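Local coordinates for zinc finger (CCCH type) motif-containing protein (Toxoplasma gondii, PDB 7NJC), which probably reads N6-methyladenosine marks in messenger RNA through the YTH domain captured here, one piece of a longer zinc-finger protein of the CPSF4 type, at residues A[13-18]-A[50-55]; A[35-40]-A[92-97]. One frame throughout, in Å; residues are numbered along the deposited sequence.

Contact 1 (A[13-18]-A[50-55]); sequences TKRFFI and FTSTDH. With TOE (2-[2-(2-methoxy-ethoxy)-ethoxy]-ethoxyl), chain C.
Two backbone hydrogen bonds tie T13 and R15 to H55, one on each side of the K14–H55 parallel bridge. H55 N donates to T13 O over 2.9 Å in a bent bond, 131° at the hydrogen. R15 N donates to H55 O at 3.0 Å, much straighter at 164°, and K14 CA adds a CH...O contact to the same oxygen.

Apolar contact comes from methyl and methylene groups. T53 CG2, set anti to its backbone N (OG1 at chi1 -45°), lies 3.9 Å from R15 CG, the two side chains crossing at about a right angle. On the sheet face that carries K14 and H55, K14 CG packs 4.0 Å from H55 CB.

The polar ends are occupied elsewhere as well. Water 1 links R15 NH1 to T53 OG1, while R15 NE forms a salt bridge with E134 and T53 OG1 bonds to A49 O in the preceding helix. K14 runs extended beyond CG, and its NZ is gripped by four oxygens of the TOE chain, O2', OC', OF' and OI', the nearest, OC', at 2.8 Å. OI' also sits over the centre of one face of the H55 imidazole.

Strands 14-21 and 53-62 here begin side by side, joined through helix 24-33, the short edge strand 35-36 and helix 40-52: a parallel pair with a mostly helical connection, within the mixed sheet of the YTH domain.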
loop_
_atom_site.group_PDB
_atom_site.type_symbol
_atom_site.label_atom_id
_atom_site.label_comp_id
_atom_site.label_asym_id
_atom_site.label_seq_id
_atom_site.Cartn_x
_atom_site.Cartn_y
_atom_site.Cartn_z
ATOM N N THR A 13 9.329 -12.967 7.697
ATOM C CA THR A 13 8.903 -13.527 6.417
ATOM C C THR A 13 7.957 -12.603 5.651
ATOM O O THR A 13 8.188 -12.318 4.473
ATOM C CB THR A 13 8.303 -14.927 6.610
ATOM O OG1 THR A 13 9.314 -15.806 7.127
ATOM C CG2 THR A 13 7.802 -15.482 5.282
ATOM N N LYS A 14 6.901 -12.109 6.294
ATOM C CA LYS A 14 5.981 -11.206 5.612
ATOM C C LYS A 14 5.591 -10.069 6.538
ATOM O O LYS A 14 5.277 -10.289 7.714
ATOM C CB LYS A 14 4.685 -11.888 5.147
ATOM C CG LYS A 14 4.853 -12.975 4.114
ATOM C CD LYS A 14 3.502 -13.317 3.504
ATOM C CE LYS A 14 3.600 -14.539 2.616
ATOM N NZ LYS A 14 2.303 -14.835 1.957
ATOM N N ARG A 15 5.579 -8.853 5.991
ATOM C CA ARG A 15 5.091 -7.678 6.696
ATOM C C ARG A 15 4.117 -6.944 5.793
ATOM O O ARG A 15 4.191 -7.048 4.564
ATOM C CB ARG A 15 6.239 -6.768 7.119
ATOM C CG ARG A 15 7.039 -7.399 8.257
ATOM C CD ARG A 15 8.281 -6.601 8.614
ATOM N NE ARG A 15 7.975 -5.294 9.186
ATOM C CZ ARG A 15 8.907 -4.412 9.524
ATOM N NH1 ARG A 15 10.189 -4.711 9.350
ATOM N NH2 ARG A 15 8.558 -3.235 10.027
ATOM N N PHE A 16 3.198 -6.215 6.418
ATOM C CA PHE A 16 2.046 -5.653 5.723
ATOM C C PHE A 16 1.872 -4.201 6.133
ATOM O O PHE A 16 1.787 -3.904 7.329
ATOM C CB PHE A 16 0.765 -6.419 6.099
ATOM C CG PHE A 16 0.825 -7.904 5.822
ATOM C CD1 PHE A 16 1.425 -8.787 6.725
ATOM C CD2 PHE A 16 0.258 -8.420 4.666
ATOM C CE1 PHE A 16 1.464 -10.147 6.466
ATOM C CE2 PHE A 16 0.299 -9.776 4.402
ATOM C CZ PHE A 16 0.896 -10.644 5.300
ATOM N N PHE A 17 1.779 -3.305 5.144
ATOM C CA PHE A 17 1.641 -1.876 5.390
ATOM C C PHE A 17 0.460 -1.325 4.615
ATOM O O PHE A 17 0.236 -1.694 3.458
ATOM C CB PHE A 17 2.894 -1.127 4.961
ATOM C CG PHE A 17 4.123 -1.536 5.721
ATOM C CD1 PHE A 17 4.879 -2.628 5.305
ATOM C CD2 PHE A 17 4.504 -0.848 6.866
ATOM C CE1 PHE A 17 6.017 -3.024 6.015
ATOM C CE2 PHE A 17 5.634 -1.226 7.572
ATOM C CZ PHE A 17 6.386 -2.324 7.149
ATOM N N ILE A 18 -0.277 -0.423 5.244
ATOM C CA ILE A 18 -1.353 0.289 4.575
ATOM C C ILE A 18 -0.754 1.494 3.872
ATOM O O ILE A 18 0.052 2.233 4.457
ATOM C CB ILE A 18 -2.442 0.698 5.575
ATOM C CG1 ILE A 18 -3.119 -0.569 6.115
ATOM C CG2 ILE A 18 -3.475 1.591 4.900
ATOM C CD1 ILE A 18 -4.054 -0.328 7.243
ATOM N N PHE A 50 12.012 -3.790 3.476
ATOM C CA PHE A 50 12.297 -4.532 2.250
ATOM C C PHE A 50 13.562 -5.370 2.370
ATOM O O PHE A 50 13.599 -6.519 1.910
ATOM C CB PHE A 50 12.434 -3.571 1.069
ATOM C CG PHE A 50 12.765 -4.265 -0.223
ATOM C CD1 PHE A 50 11.749 -4.801 -0.999
ATOM C CD2 PHE A 50 14.078 -4.391 -0.659
ATOM C CE1 PHE A 50 12.027 -5.458 -2.178
ATOM C CE2 PHE A 50 14.371 -5.044 -1.844
ATOM C CZ PHE A 50 13.337 -5.576 -2.610
ATOM N N THR A 51 14.622 -4.806 2.952
ATOM C CA THR A 51 15.897 -5.508 3.055
ATOM C C THR A 51 15.928 -6.525 4.190
ATOM O O THR A 51 16.856 -7.341 4.242
ATOM C CB THR A 51 17.045 -4.501 3.195
ATOM O OG1 THR A 51 16.869 -3.725 4.385
ATOM C CG2 THR A 51 17.073 -3.565 1.992
ATOM N N SER A 52 14.935 -6.514 5.080
ATOM C CA SER A 52 14.908 -7.407 6.233
ATOM C C SER A 52 13.749 -8.394 6.219
ATOM O O SER A 52 13.578 -9.141 7.194
ATOM C CB SER A 52 14.824 -6.590 7.528
ATOM O OG SER A 52 13.643 -5.801 7.543
ATOM N N THR A 53 12.943 -8.418 5.158
ATOM C CA THR A 53 11.728 -9.215 5.120
ATOM C C THR A 53 11.632 -9.917 3.774
ATOM O O THR A 53 11.951 -9.327 2.740
ATOM C CB THR A 53 10.509 -8.298 5.298
ATOM O OG1 THR A 53 10.755 -7.383 6.373
ATOM C CG2 THR A 53 9.266 -9.110 5.598
ATOM N N ASP A 54 11.173 -11.172 3.782
ATOM C CA ASP A 54 11.028 -11.893 2.517
ATOM C C ASP A 54 10.027 -11.200 1.598
ATOM O O ASP A 54 10.231 -11.140 0.380
ATOM C CB ASP A 54 10.562 -13.326 2.759
ATOM C CG ASP A 54 11.638 -14.204 3.348
ATOM O OD1 ASP A 54 12.811 -13.770 3.411
ATOM O OD2 ASP A 54 11.303 -15.339 3.747
ATOM N N HIS A 55 8.928 -10.696 2.159
ATOM C CA HIS A 55 7.852 -10.099 1.371
ATOM C C HIS A 55 7.291 -8.905 2.119
ATOM O O HIS A 55 6.795 -9.059 3.240
ATOM C CB HIS A 55 6.718 -11.109 1.147
ATOM C CG HIS A 55 7.141 -12.322 0.381
ATOM N ND1 HIS A 55 7.349 -13.549 0.974
ATOM C CD2 HIS A 55 7.430 -12.484 -0.931
ATOM C CE1 HIS A 55 7.728 -14.421 0.055
ATOM N NE2 HIS A 55 7.789 -13.797 -1.107
HETATM O "O2'" TOE C . -0.419 -15.010 3.721
HETATM C "CA'" TOE C . -1.374 -14.838 2.708
HETATM C "CB'" TOE C . -1.229 -13.436 2.122
HETATM O "OC'" TOE C . -0.050 -13.378 1.366
HETATM C "CD'" TOE C . 0.091 -12.205 0.617
HETATM C "CE'" TOE C . 0.868 -12.489 -0.668
HETATM O "OF'" TOE C . 2.177 -12.859 -0.351
HETATM C "CG'" TOE C . 3.081 -12.723 -1.412
HETATM C "CH'" TOE C . 3.599 -14.097 -1.836
HETATM O "OI'" TOE C . 3.939 -14.853 -0.712
HETATM C "CK'" TOE C . 4.415 -16.135 -1.017
HETATM O O HOH W 1 11.413 -7.584 9.142
#

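Contact 2 (A[35-40]-A[92-97]); sequences VWATSK and LRLGSN. With 6MD (N-methyladenosine), chain D.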
loop_
_atom_site.group_PDB
_atom_site.type_symbol
_atom_site.label_atom_id
_atom_site.label_comp_id
_atom_site.label_asym_id
_atom_site.label_seq_id
_atom_site.Cartn_x
_atom_site.Cartn_y
_atom_site.Cartn_z
ATOM N N VAL A 35 4.705 1.017 -9.986
ATOM C CA VAL A 35 5.586 1.954 -9.298
ATOM C C VAL A 35 4.815 2.614 -8.164
ATOM O O VAL A 35 3.596 2.804 -8.243
ATOM C CB VAL A 35 6.147 2.994 -10.303
ATOM C CG1 VAL A 35 5.027 3.827 -10.913
ATOM C CG2 VAL A 35 7.203 3.884 -9.649
ATOM N N TRP A 36 5.540 2.952 -7.095
ATOM C CA TRP A 36 4.980 3.749 -6.012
ATOM C C TRP A 36 6.082 4.630 -5.436
ATOM O O TRP A 36 7.266 4.460 -5.742
ATOM C CB TRP A 36 4.318 2.866 -4.933
ATOM C CG TRP A 36 3.472 3.658 -3.998
ATOM C CD1 TRP A 36 3.690 3.880 -2.663
ATOM C CD2 TRP A 36 2.284 4.381 -4.337
ATOM N NE1 TRP A 36 2.698 4.689 -2.146
ATOM C CE2 TRP A 36 1.818 5.003 -3.151
ATOM C CE3 TRP A 36 1.555 4.545 -5.524
ATOM C CZ2 TRP A 36 0.666 5.793 -3.123
ATOM C CZ3 TRP A 36 0.417 5.325 -5.496
ATOM C CH2 TRP A 36 -0.024 5.936 -4.302
ATOM N N ALA A 37 5.676 5.615 -4.641
ATOM C CA ALA A 37 6.586 6.395 -3.817
ATOM C C ALA A 37 5.793 6.884 -2.619
ATOM O O ALA A 37 4.577 7.049 -2.698
ATOM C CB ALA A 37 7.163 7.611 -4.559
ATOM N N THR A 38 6.486 7.111 -1.510
ATOM C CA THR A 38 5.832 7.533 -0.284
ATOM C C THR A 38 6.616 8.692 0.319
ATOM O O THR A 38 7.619 9.142 -0.243
ATOM C CB THR A 38 5.639 6.331 0.657
ATOM O OG1 THR A 38 4.839 6.711 1.781
ATOM C CG2 THR A 38 6.978 5.767 1.122
ATOM N N SER A 39 6.133 9.205 1.450
ATOM C CA SER A 39 6.840 10.263 2.160
ATOM C C SER A 39 8.261 9.813 2.493
ATOM O O SER A 39 8.562 8.619 2.573
ATOM C CB SER A 39 6.114 10.605 3.459
ATOM O OG SER A 39 6.142 9.500 4.348
ATOM N N LYS A 40 9.144 10.791 2.693
ATOM C CA LYS A 40 10.541 10.465 2.964
ATOM C C LYS A 40 10.682 9.601 4.212
ATOM O O LYS A 40 11.475 8.652 4.225
ATOM C CB LYS A 40 11.379 11.742 3.035
ATOM C CG LYS A 40 11.481 12.438 1.677
ATOM C CD LYS A 40 12.382 13.658 1.733
ATOM C CE LYS A 40 12.116 14.589 0.566
ATOM N NZ LYS A 40 12.323 13.913 -0.739
ATOM N N LEU A 92 8.627 16.027 -5.624
ATOM C CA LEU A 92 9.551 16.772 -4.774
ATOM C C LEU A 92 9.314 16.544 -3.281
ATOM O O LEU A 92 10.243 16.736 -2.484
ATOM C CB LEU A 92 9.460 18.263 -5.102
ATOM C CG LEU A 92 9.939 18.647 -6.502
ATOM C CD1 LEU A 92 9.432 20.031 -6.897
ATOM C CD2 LEU A 92 11.459 18.605 -6.564
ATOM N N ARG A 93 8.100 16.156 -2.880
ATOM C CA ARG A 93 7.759 15.917 -1.481
ATOM C C ARG A 93 7.859 14.453 -1.087
ATOM O O ARG A 93 7.574 14.110 0.065
ATOM C CB ARG A 93 6.326 16.385 -1.199
ATOM C CG ARG A 93 6.184 17.794 -0.674
ATOM C CD ARG A 93 4.715 18.187 -0.681
ATOM N NE ARG A 93 4.257 18.495 -2.034
ATOM C CZ ARG A 93 2.981 18.603 -2.391
ATOM N NH1 ARG A 93 2.016 18.414 -1.498
ATOM N NH2 ARG A 93 2.670 18.894 -3.649
ATOM N N LEU A 94 8.227 13.581 -2.015
ATOM C CA LEU A 94 8.227 12.147 -1.783
ATOM C C LEU A 94 9.660 11.638 -1.814
ATOM O O LEU A 94 10.571 12.326 -2.269
ATOM C CB LEU A 94 7.404 11.432 -2.865
ATOM C CG LEU A 94 5.912 11.766 -2.922
ATOM C CD1 LEU A 94 5.275 11.261 -4.204
ATOM C CD2 LEU A 94 5.205 11.166 -1.718
ATOM N N GLY A 95 9.851 10.427 -1.310
ATOM C CA GLY A 95 11.073 9.701 -1.568
ATOM C C GLY A 95 11.124 9.279 -3.025
ATOM O O GLY A 95 10.238 9.578 -3.827
ATOM N N SER A 96 12.192 8.569 -3.375
ATOM C CA SER A 96 12.348 8.116 -4.749
ATOM C C SER A 96 11.385 6.971 -5.047
ATOM O O SER A 96 10.897 6.282 -4.152
ATOM C CB SER A 96 13.785 7.673 -5.015
ATOM O OG SER A 96 14.659 8.788 -5.011
ATOM N N ASN A 97 11.125 6.764 -6.333
ATOM C CA ASN A 97 10.161 5.755 -6.752
ATOM C C ASN A 97 10.723 4.352 -6.592
ATOM O O ASN A 97 11.924 4.117 -6.744
ATOM C CB ASN A 97 9.786 5.988 -8.211
ATOM C CG ASN A 97 9.147 7.333 -8.404
ATOM O OD1 ASN A 97 8.503 7.843 -7.481
ATOM N ND2 ASN A 97 9.303 7.914 -9.586
HETATM O "O5'" 6MD D . 0.554 13.903 3.753
HETATM C "C5'" 6MD D . 0.203 12.535 3.972
HETATM C "C4'" 6MD D . -0.686 12.028 2.862
HETATM O "O4'" 6MD D . 0.088 11.799 1.671
HETATM C "C3'" 6MD D . -1.402 10.742 3.070
HETATM O "O3'" 6MD D . -2.428 10.671 3.998
HETATM C "C2'" 6MD D . -1.648 10.226 1.714
HETATM O "O2'" 6MD D . -2.902 9.869 1.246
HETATM C "C1'" 6MD D . -0.645 10.931 0.825
HETATM N N9 6MD D . 0.314 10.144 0.049
HETATM C C8 6MD D . 1.339 9.556 0.495
HETATM N N7 6MD D . 2.011 9.062 -0.589
HETATM C C5 6MD D . 1.306 9.446 -1.713
HETATM C C6 6MD D . 1.424 9.280 -3.141
HETATM N N6 6MD D . 2.549 8.521 -3.747
HETATM N N1 6MD D . 0.518 9.817 -3.952
HETATM C C2 6MD D . -0.529 10.517 -3.451
HETATM N N3 6MD D . -0.680 10.685 -2.121
HETATM C C4 6MD D . 0.208 10.180 -1.232
HETATM C CZ 6MD D . 2.692 8.549 -5.164
HETATM O O HOH W 2 9.343 6.442 -1.829
HETATM O O HOH W 3 8.108 13.465 2.442
#
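T38 O accepts a hydrogen bond from G95 N (2.8 Å, 161°), pinning the loop before strand 98-109 against the chain leading into helix 40-52. Together these segments build part of the methyladenosine pocket of the YTH domain, the aromatic cage of this family. W36 lays one indole face against the modified base, with the ligand's N6 3.4 Å from CZ2, toward the ring's rim; W87, outside the two segments, meets W36 edge-to-face. The N6-H is read by A37 O, 2.7 Å away.

L94 borders the methyl group. Its CB touches T38 O and approaches A37 CB; CG, placed beside that carbonyl oxygen by chi1, leans on it from a little farther. There the side chain forks: CD2 stays on the protein, 3.5 Å from T38 O, whereas chi2 sends CD1 toward the ligand, 3.9 Å from its methyl carbon CZ, and CD1 also brushes A37 CB.

Farther along, N97 CB packs on V35 CG2, and N97 OD1 is held by W87 and Q91. Water 2 bridges T38 N and S96 O. S39 N-caps helix 40-52 through its OG, bonded to N42 N. K40, bent only at its last torsion (chi4 -59°), swings NZ back to L94 O at 2.8 Å, where the donor stands 54° out of the carbonyl plane.

Helix 40-52 connects the two contacts: contact 2 sits at its start, where S39 caps it, and contact 1 at its end, where the chain passes into strand 53-62. Their centres are 18 Å apart and their nearest atoms about 7 Å, without touching. Both reach the same mixed sheet, contact 1 through neighbouring strands 14-21 and 53-62, contact 2 through edge strand 35-36 and the loop running into 98-109. Contact 2 holds the methyladenosine directly, and N22 N and N26 ND2 also hydrogen-bond to the ligand; at contact 1 K14 NZ grips a TOE molecule, probably from the crystallisation medium, which also bonds to S141. Along the chain the segments alternate.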